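Local coordinates for protein DNA polymerase III subunit beta (Deinococcus radiodurans, PDB 4TRT) that probably tethers DNA polymerases and other proteins to DNA for processive synthesis, as a ring-shaped head-to-tail homodimer encircling the duplex, at residues K157-G162 / P236-V241. Residues are numbered along the deposited sequence; the frame is centred on the assembly and turned at random.
Sequences KLEHHG and PDYERV
The phenol of Tyr238 meets the carboxylate of Glu159 in a short hydrogen bond, OH donating to OE2 at 2.6 Å. The two side chains approach from opposite directions, and OE2 lies at the ring edge, near its plane, with ring and carboxylate planes turned 27° apart. Beyond CG the Glu159 chain is extended, which carries the acid to the tyrosine. A long acid and a rigid phenol suit this span, since the backbones stay well apart.

Two neighbours on the same strand, their side chains on the same side as that of Glu159, also hold this acid. Lys157 NZ forms a salt bridge with Glu159 OE2 at 2.8 Å, approaching from the opposite face of the carboxylate to Tyr238 OH; His161 NE2 takes the anti lone pair of Glu159 OE1 at 2.6 Å. Three donors thus fix the buried acid's rotation and probably favour its ionised form. The fully extended lysine also reaches a water, which in turn donates to Pro236 O.

Arg166, on strand 164-170 beside strand 155-161, also hydrogen-bonds Tyr238 OH. The Tyr238 side chain touches Val168 of that strand and Ile177 of strand 175-181, so the 3-10 segment 238-241, between strands 224-229 and 248-253, packs against a sheet that continues into strand 353-357.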
loop_
_atom_site.group_PDB
_atom_site.type_symbol
_atom_site.label_atom_id
_atom_site.label_comp_id
_atom_site.label_asym_id
_atom_site.label_seq_id
_atom_site.Cartn_x
_atom_site.Cartn_y
_atom_site.Cartn_z
ATOM N N LYS A 157 9.473 10.202 28.019
ATOM C CA LYS A 157 10.114 10.002 29.310
ATOM C C LYS A 157 10.016 8.533 29.703
ATOM O O LYS A 157 8.975 7.928 29.538
ATOM C CB LYS A 157 9.459 10.838 30.407
ATOM C CG LYS A 157 10.283 10.903 31.700
ATOM C CD LYS A 157 9.437 11.384 32.860
ATOM C CE LYS A 157 10.232 11.690 34.126
ATOM N NZ LYS A 157 9.289 11.915 35.253
ATOM N N LEU A 158 11.115 7.980 30.213
ATOM C CA LEU A 158 11.099 6.677 30.871
ATOM C C LEU A 158 11.399 6.881 32.357
ATOM O O LEU A 158 12.398 7.509 32.707
ATOM C CB LEU A 158 12.140 5.755 30.236
ATOM C CG LEU A 158 12.265 4.371 30.896
ATOM C CD1 LEU A 158 10.987 3.584 30.655
ATOM C CD2 LEU A 158 13.453 3.591 30.360
ATOM N N GLU A 159 10.525 6.367 33.218
ATOM C CA GLU A 159 10.678 6.429 34.672
ATOM C C GLU A 159 10.829 5.028 35.227
ATOM O O GLU A 159 10.114 4.119 34.791
ATOM C CB GLU A 159 9.407 6.972 35.325
ATOM C CG GLU A 159 9.072 8.414 35.070
ATOM C CD GLU A 159 7.730 8.811 35.665
ATOM O OE1 GLU A 159 7.129 8.030 36.424
ATOM O OE2 GLU A 159 7.263 9.925 35.371
ATOM N N HIS A 160 11.716 4.856 36.206
ATOM C CA HIS A 160 11.815 3.592 36.946
ATOM C C HIS A 160 11.232 3.709 38.333
ATOM O O HIS A 160 11.427 4.719 39.014
ATOM C CB HIS A 160 13.255 3.112 37.008
ATOM C CG HIS A 160 13.725 2.478 35.726
ATOM N ND1 HIS A 160 14.288 3.185 34.726
ATOM C CD2 HIS A 160 13.678 1.157 35.299
ATOM C CE1 HIS A 160 14.597 2.350 33.718
ATOM N NE2 HIS A 160 14.223 1.110 34.073
ATOM N N HIS A 161 10.493 2.676 38.742
ATOM C CA HIS A 161 9.853 2.614 40.067
ATOM C C HIS A 161 9.968 1.221 40.630
ATOM O O HIS A 161 8.955 0.568 40.886
ATOM C CB HIS A 161 8.362 2.978 39.996
ATOM C CG HIS A 161 8.067 4.312 39.351
ATOM N ND1 HIS A 161 7.962 5.455 40.062
ATOM C CD2 HIS A 161 7.809 4.650 38.019
ATOM C CE1 HIS A 161 7.676 6.479 39.223
ATOM N NE2 HIS A 161 7.576 5.983 37.979
ATOM N N GLY A 162 11.196 0.735 40.791
ATOM C CA GLY A 162 11.428 -0.531 41.488
ATOM C C GLY A 162 10.983 -1.770 40.723
ATOM O O GLY A 162 11.693 -2.260 39.852
ATOM N N PRO A 236 8.554 17.720 32.270
ATOM C CA PRO A 236 7.714 18.514 33.169
ATOM C C PRO A 236 6.777 17.677 34.043
ATOM O O PRO A 236 6.584 16.486 33.790
ATOM C CB PRO A 236 6.908 19.399 32.206
ATOM C CG PRO A 236 7.694 19.395 30.925
ATOM C CD PRO A 236 8.247 18.008 30.856
ATOM N N ASP A 237 6.201 18.301 35.057
ATOM C CA ASP A 237 5.298 17.609 35.974
ATOM C C ASP A 237 3.926 17.391 35.316
ATOM O O ASP A 237 3.007 18.177 35.494
ATOM C CB ASP A 237 5.174 18.386 37.290
ATOM C CG ASP A 237 4.381 17.627 38.359
ATOM O OD1 ASP A 237 4.019 16.460 38.129
ATOM O OD2 ASP A 237 4.108 18.202 39.437
ATOM N N TYR A 238 3.817 16.312 34.552
ATOM C CA TYR A 238 2.565 15.926 33.874
ATOM C C TYR A 238 1.421 15.577 34.843
ATOM O O TYR A 238 0.257 15.653 34.451
ATOM C CB TYR A 238 2.806 14.757 32.894
ATOM C CG TYR A 238 3.308 13.501 33.563
ATOM C CD1 TYR A 238 2.425 12.570 34.088
ATOM C CD2 TYR A 238 4.668 13.252 33.682
ATOM C CE1 TYR A 238 2.870 11.431 34.727
ATOM C CE2 TYR A 238 5.128 12.104 34.305
ATOM C CZ TYR A 238 4.230 11.202 34.833
ATOM O OH TYR A 238 4.667 10.077 35.484
ATOM N N GLU A 239 1.740 15.206 36.094
ATOM C CA GLU A 239 0.711 14.913 37.101
ATOM C C GLU A 239 -0.243 16.073 37.276
ATOM O O GLU A 239 -1.431 15.862 37.519
ATOM C CB GLU A 239 1.307 14.610 38.483
ATOM C CG GLU A 239 1.961 13.248 38.613
ATOM C CD GLU A 239 0.986 12.097 38.444
ATOM O OE1 GLU A 239 -0.228 12.279 38.697
ATOM O OE2 GLU A 239 1.448 11.010 38.053
ATOM N N ARG A 240 0.287 17.291 37.169
ATOM C CA ARG A 240 -0.501 18.504 37.377
ATOM C C ARG A 240 -1.636 18.659 36.370
ATOM O O ARG A 240 -2.616 19.309 36.677
ATOM C CB ARG A 240 0.377 19.783 37.311
ATOM C CG ARG A 240 1.455 19.938 38.377
ATOM C CD ARG A 240 1.962 21.380 38.454
ATOM N NE ARG A 240 1.069 22.266 39.214
ATOM C CZ ARG A 240 1.253 23.581 39.351
ATOM N NH1 ARG A 240 2.279 24.180 38.748
ATOM N NH2 ARG A 240 0.405 24.308 40.083
ATOM N N VAL A 241 -1.501 18.085 35.175
ATOM C CA VAL A 241 -2.544 18.227 34.146
ATOM C C VAL A 241 -3.496 17.020 34.073
ATOM O O VAL A 241 -4.410 17.000 33.230
ATOM C CB VAL A 241 -1.941 18.528 32.745
ATOM C CG1 VAL A 241 -1.098 19.806 32.776
ATOM C CG2 VAL A 241 -1.126 17.352 32.208
HETATM O O HOH W 1 7.778 14.195 35.283
#